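Local coordinates for protein aminotransferase class-III (Sphaerobacter thermophilus DSM 20745, PDB 6K8H) that belongs to the class-III aminotransferases, a family with the PLP-dependent transferase fold, and holds (5-hydroxy-4,6-dimethylpyridin-3-yl)methyl dihydrogen phosphate in a pocket in this model, at residues His78-Ile83 against Met332-Pro337; Ala236-Leu241 against Leu271-Asp276. All blocks are in the same frame, centred on the assembly; numbering follows the deposited sequence.

Interaction 1. Residues His78-Ile83 against Met332-Pro337; sequences HADPDI and MRKLTP
A salt-bridge network of D80, D82 and K334 sits where helix 81-91 begins, linking its N-terminal turn to the C-terminal end region of helix 322-334. The backbones stay well apart, the nearest CA pair being D82 and K334 at 8.9 Å, and the lysine side chain spans the gap. It bends twice on the way, first at chi3 (56°) and again at chi4, and the second bend delivers NZ between the two carboxylates. The bond to D82 is the short one, with K334 NZ 2.6 Å from D82 OD2. NZ meets this oxygen on its anti side, lifted 28° from the carboxylate plane. D80 reaches in from the opposite direction, and its OD1 takes only a weak bond from K334 NZ at 3.4 Å; the CE methylene of K334 lies equally near D80 OD1, so the lysine's last carbon also rests against this carboxylate. Farther back, K334 CD passes 3.8 Å from D82 CB. The other oxygen of D80 has a separate task: I83 N donates to D80 OD2 at 2.9 Å, with an N-H...O angle of 173°. This nearly straight N-cap bond helps hold the D80 carboxylate in the rotation that leaves OD1 turned to the lysine. Two acidic groups at a helix start, facing a lysine near another helix's end, would probably suit both helix dipoles. Beneath this surface layer, I83 packs on A327, T330 and A331 of helix 322-334, while K334 also touches H76. Earlier in the same segment, the H78 ring meets F97 of the second subunit. The motif is an aspartate N-cap at the start of helix 81-91 that also joins an interhelical salt-bridge network at the surface of this class-III aminotransferase.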
loop_
_atom_site.group_PDB
_atom_site.type_symbol
_atom_site.label_atom_id
_atom_site.label_comp_id
_atom_site.label_asym_id
_atom_site.label_seq_id
_atom_site.Cartn_x
_atom_site.Cartn_y
_atom_site.Cartn_z
ATOM N N HIS B 78 -1.778 13.662 17.917
ATOM C CA HIS B 78 -0.537 12.918 18.105
ATOM C C HIS B 78 -0.543 12.123 19.402
ATOM O O HIS B 78 -0.973 12.620 20.447
ATOM C CB HIS B 78 0.670 13.857 18.117
ATOM C CG HIS B 78 0.876 14.591 16.833
ATOM N ND1 HIS B 78 1.507 14.026 15.744
ATOM C CD2 HIS B 78 0.508 15.836 16.454
ATOM C CE1 HIS B 78 1.533 14.899 14.754
ATOM N NE2 HIS B 78 0.940 16.006 15.160
ATOM N N ALA B 79 -0.041 10.889 19.325
ATOM C CA ALA B 79 0.156 10.031 20.495
ATOM C C ALA B 79 -1.104 9.956 21.357
ATOM O O ALA B 79 -1.071 10.144 22.579
ATOM C CB ALA B 79 1.351 10.506 21.328
ATOM N N ASP B 80 -2.220 9.664 20.709
ATOM C CA ASP B 80 -3.459 9.498 21.447
ATOM C C ASP B 80 -3.309 8.338 22.426
ATOM O O ASP B 80 -2.890 7.245 22.018
ATOM C CB ASP B 80 -4.626 9.238 20.501
ATOM C CG ASP B 80 -5.903 8.910 21.250
ATOM O OD1 ASP B 80 -6.640 9.847 21.607
ATOM O OD2 ASP B 80 -6.157 7.716 21.497
ATOM N N PRO B 81 -3.632 8.529 23.711
ATOM C CA PRO B 81 -3.357 7.468 24.697
ATOM C C PRO B 81 -4.212 6.227 24.522
ATOM O O PRO B 81 -3.720 5.121 24.762
ATOM C CB PRO B 81 -3.642 8.147 26.050
ATOM C CG PRO B 81 -3.850 9.580 25.766
ATOM C CD PRO B 81 -4.234 9.722 24.332
ATOM N N ASP B 82 -5.493 6.375 24.167
ATOM C CA ASP B 82 -6.359 5.200 24.030
ATOM C C ASP B 82 -5.894 4.307 22.889
ATOM O O ASP B 82 -5.824 3.075 23.035
ATOM C CB ASP B 82 -7.805 5.637 23.807
ATOM C CG ASP B 82 -8.366 6.409 24.991
ATOM O OD1 ASP B 82 -7.875 6.195 26.116
ATOM O OD2 ASP B 82 -9.291 7.225 24.797
ATOM N N ILE B 83 -5.572 4.911 21.743
ATOM C CA ILE B 83 -5.040 4.144 20.621
ATOM C C ILE B 83 -3.730 3.465 21.016
ATOM O O ILE B 83 -3.525 2.274 20.751
ATOM C CB ILE B 83 -4.863 5.062 19.396
ATOM C CG1 ILE B 83 -6.217 5.615 18.947
ATOM C CG2 ILE B 83 -4.195 4.327 18.251
ATOM C CD1 ILE B 83 -6.089 6.691 17.886
ATOM N N MET B 332 -12.065 4.803 15.562
ATOM C CA MET B 332 -13.438 4.986 15.117
ATOM C C MET B 332 -14.405 4.957 16.291
ATOM O O MET B 332 -15.355 5.742 16.324
ATOM C CB MET B 332 -13.798 3.922 14.081
ATOM C CG MET B 332 -12.998 4.013 12.793
ATOM S SD MET B 332 -13.047 5.647 12.017
ATOM C CE MET B 332 -14.744 5.681 11.434
ATOM N N ARG B 333 -14.180 4.070 17.271
ATOM C CA ARG B 333 -15.083 4.024 18.416
ATOM C C ARG B 333 -15.069 5.330 19.186
ATOM O O ARG B 333 -16.082 5.695 19.793
ATOM C CB ARG B 333 -14.727 2.873 19.358
ATOM C CG ARG B 333 -15.385 1.550 18.965
ATOM C CD ARG B 333 -15.016 0.423 19.935
ATOM N NE ARG B 333 -15.603 -0.837 19.481
ATOM C CZ ARG B 333 -15.308 -2.032 19.983
ATOM N NH1 ARG B 333 -14.418 -2.138 20.965
ATOM N NH2 ARG B 333 -15.901 -3.124 19.496
ATOM N N LYS B 334 -13.928 6.030 19.202
ATOM C CA LYS B 334 -13.859 7.338 19.844
ATOM C C LYS B 334 -14.559 8.442 19.059
ATOM O O LYS B 334 -14.848 9.498 19.639
ATOM C CB LYS B 334 -12.398 7.721 20.088
ATOM C CG LYS B 334 -11.729 6.854 21.144
ATOM C CD LYS B 334 -10.202 7.002 21.158
ATOM C CE LYS B 334 -9.764 8.430 21.346
ATOM N NZ LYS B 334 -9.636 8.806 22.783
ATOM N N LEU B 335 -14.806 8.245 17.757
ATOM C CA LEU B 335 -15.527 9.209 16.915
ATOM C C LEU B 335 -17.019 8.899 16.980
ATOM O O LEU B 335 -17.581 8.213 16.125
ATOM C CB LEU B 335 -15.040 9.154 15.474
ATOM C CG LEU B 335 -13.765 9.831 15.016
ATOM C CD1 LEU B 335 -13.602 9.539 13.521
ATOM C CD2 LEU B 335 -13.795 11.327 15.290
ATOM N N THR B 336 -17.654 9.391 18.037
ATOM C CA THR B 336 -19.081 9.232 18.294
ATOM C C THR B 336 -19.873 10.357 17.648
ATOM O O THR B 336 -19.306 11.376 17.247
ATOM C CB THR B 336 -19.310 9.246 19.796
ATOM O OG1 THR B 336 -18.867 10.515 20.301
ATOM C CG2 THR B 336 -18.503 8.149 20.458
ATOM N N PRO B 337 -21.209 10.228 17.570
ATOM C CA PRO B 337 -22.024 11.365 17.099
ATOM C C PRO B 337 -21.754 12.663 17.855
ATOM O O PRO B 337 -21.680 13.740 17.232
ATOM C CB PRO B 337 -23.464 10.865 17.303
ATOM C CG PRO B 337 -23.358 9.364 17.113
ATOM C CD PRO B 337 -22.015 8.997 17.723
#

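Interaction 2. Residues Ala236-Leu241 against Leu271-Asp276; sequences AFLQRL and LGVTPD
Q239 on helix 235-248 and V273 in the extended chain after helix 266-271 form the closest backbone pair, their CA atoms 6.6 Å apart, after the chain has turned at G272 with a positive phi of 70°. L238 gives the largest share on the helix side. Its chi1 (-160°) swings the branch toward the loop and chi2 (66°) sets CD2 against it. There L238 CD2 touches two partners: L271 CD1 at 3.7 Å, with the leucine side chains crossing at about a right angle, and V273 CG2, also at 3.7 Å. V273 CG2 reaches the leucine's branch point too, 3.8 Å from L238 CG, so the valine methyl covers the branch rather than a single tip. At the exposed border, the aliphatic part of Q239 adds a looser touch, CG to V273 CG2 at 4.3 Å. The contact across the two segments is wholly apolar. L238 and V273 also both pack on F254 of strand 251-255, and L238 reaches I221 of strand 216-221. Helix 235-248 connects these two neighbouring parallel strands, a beta-alpha-beta crossover in the seven-stranded mixed sheet characteristic of the PLP-dependent transferase large domain.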
loop_
_atom_site.group_PDB
_atom_site.type_symbol
_atom_site.label_atom_id
_atom_site.label_comp_id
_atom_site.label_asym_id
_atom_site.label_seq_id
_atom_site.Cartn_x
_atom_site.Cartn_y
_atom_site.Cartn_z
ATOM N N ALA B 236 -27.780 18.060 -7.120
ATOM C CA ALA B 236 -28.374 17.685 -8.404
ATOM C C ALA B 236 -27.369 16.957 -9.295
ATOM O O ALA B 236 -27.713 15.961 -9.950
ATOM C CB ALA B 236 -28.913 18.928 -9.116
ATOM N N PHE B 237 -26.126 17.450 -9.332
ATOM C CA PHE B 237 -25.063 16.817 -10.108
ATOM C C PHE B 237 -24.844 15.374 -9.666
ATOM O O PHE B 237 -24.792 14.459 -10.492
ATOM C CB PHE B 237 -23.780 17.643 -9.959
ATOM C CG PHE B 237 -22.518 16.918 -10.364
ATOM C CD1 PHE B 237 -22.120 16.879 -11.685
ATOM C CD2 PHE B 237 -21.717 16.308 -9.418
ATOM C CE1 PHE B 237 -20.957 16.236 -12.057
ATOM C CE2 PHE B 237 -20.543 15.657 -9.787
ATOM C CZ PHE B 237 -20.171 15.621 -11.110
ATOM N N LEU B 238 -24.737 15.151 -8.354
ATOM C CA LEU B 238 -24.418 13.822 -7.844
ATOM C C LEU B 238 -25.600 12.869 -8.016
ATOM O O LEU B 238 -25.414 11.675 -8.286
ATOM C CB LEU B 238 -23.985 13.929 -6.379
ATOM C CG LEU B 238 -23.171 12.785 -5.751
ATOM C CD1 LEU B 238 -21.785 12.651 -6.391
ATOM C CD2 LEU B 238 -23.047 12.991 -4.234
ATOM N N GLN B 239 -26.827 13.383 -7.886
ATOM C CA GLN B 239 -28.006 12.546 -8.098
ATOM C C GLN B 239 -28.119 12.119 -9.555
ATOM O O GLN B 239 -28.411 10.952 -9.847
ATOM C CB GLN B 239 -29.273 13.289 -7.657
ATOM C CG GLN B 239 -29.383 13.526 -6.138
ATOM C CD GLN B 239 -30.329 14.674 -5.775
ATOM O OE1 GLN B 239 -31.231 15.025 -6.548
ATOM N NE2 GLN B 239 -30.121 15.268 -4.595
ATOM N N ARG B 240 -27.865 13.039 -10.486
ATOM C CA ARG B 240 -27.921 12.659 -11.893
ATOM C C ARG B 240 -26.781 11.722 -12.274
ATOM O O ARG B 240 -26.967 10.832 -13.119
ATOM C CB ARG B 240 -27.922 13.912 -12.759
ATOM C CG ARG B 240 -29.253 14.654 -12.672
ATOM C CD ARG B 240 -29.198 16.008 -13.353
ATOM N NE ARG B 240 -28.748 15.910 -14.741
ATOM C CZ ARG B 240 -28.859 16.893 -15.627
ATOM N NH1 ARG B 240 -29.415 18.048 -15.271
ATOM N NH2 ARG B 240 -28.408 16.725 -16.862
ATOM N N LEU B 241 -25.603 11.900 -11.665
ATOM C CA LEU B 241 -24.514 10.953 -11.873
ATOM C C LEU B 241 -24.911 9.563 -11.396
ATOM O O LEU B 241 -24.642 8.559 -12.079
ATOM C CB LEU B 241 -23.243 11.431 -11.150
ATOM C CG LEU B 241 -22.007 10.516 -11.254
ATOM C CD1 LEU B 241 -21.579 10.345 -12.704
ATOM C CD2 LEU B 241 -20.838 11.041 -10.401
ATOM N N LEU B 271 -24.525 13.866 1.570
ATOM C CA LEU B 271 -25.045 14.252 0.261
ATOM C C LEU B 271 -26.181 13.363 -0.223
ATOM O O LEU B 271 -26.774 13.662 -1.265
ATOM C CB LEU B 271 -23.917 14.258 -0.787
ATOM C CG LEU B 271 -22.737 15.193 -0.485
ATOM C CD1 LEU B 271 -21.626 15.014 -1.509
ATOM C CD2 LEU B 271 -23.177 16.650 -0.428
ATOM N N GLY B 272 -26.492 12.289 0.498
ATOM C CA GLY B 272 -27.662 11.483 0.192
ATOM C C GLY B 272 -27.578 10.666 -1.079
ATOM O O GLY B 272 -28.585 10.527 -1.781
ATOM N N VAL B 273 -26.409 10.117 -1.398
ATOM C CA VAL B 273 -26.233 9.313 -2.602
ATOM C C VAL B 273 -25.500 8.028 -2.234
ATOM O O VAL B 273 -24.511 8.064 -1.497
ATOM C CB VAL B 273 -25.472 10.088 -3.696
ATOM C CG1 VAL B 273 -25.146 9.183 -4.870
ATOM C CG2 VAL B 273 -26.300 11.292 -4.169
ATOM N N THR B 274 -25.988 6.891 -2.753
ATOM C CA THR B 274 -25.472 5.574 -2.402
ATOM C C THR B 274 -24.557 5.081 -3.514
ATOM O O THR B 274 -25.057 4.647 -4.565
ATOM C CB THR B 274 -26.621 4.583 -2.196
ATOM O OG1 THR B 274 -27.592 5.135 -1.294
ATOM C CG2 THR B 274 -26.102 3.257 -1.655
ATOM N N PRO B 275 -23.241 5.097 -3.337
ATOM C CA PRO B 275 -22.354 4.566 -4.374
ATOM C C PRO B 275 -22.391 3.043 -4.365
ATOM O O PRO B 275 -22.912 2.408 -3.446
ATOM C CB PRO B 275 -20.967 5.092 -3.983
ATOM C CG PRO B 275 -21.063 5.317 -2.482
ATOM C CD PRO B 275 -22.504 5.675 -2.199
ATOM N N ASP B 276 -21.827 2.462 -5.418
ATOM C CA ASP B 276 -21.699 1.011 -5.467
ATOM C C ASP B 276 -20.495 0.550 -4.661
ATOM O O ASP B 276 -20.554 -0.485 -3.980
ATOM C CB ASP B 276 -21.606 0.556 -6.923
ATOM C CG ASP B 276 -22.819 0.996 -7.734
ATOM O OD1 ASP B 276 -23.949 0.568 -7.390
ATOM O OD2 ASP B 276 -22.647 1.789 -8.684
#

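Interactions 1 and 2 are separate: their centres lie 30 Å apart and their nearest atoms about 15 Å, without touching. Both segments of interaction 2 fall in the chain between 78-83 and 332-337. The chemistry differs as well, charged and at the surface in interaction 1, apolar and partly buried in interaction 2. Neither contact includes a pocket residue. In interaction 2 the L271 side chain is about 13 Å from the bound (5-hydroxy-4,6-dimethylpyridin-3-yl)methyl dihydrogen phosphate, and F254, on which L238 and V273 pack, precedes the pocket residue D255. In segment 332-337, M332, which does not touch 78-83, packs on I283, next in sequence to the pocket residue K282.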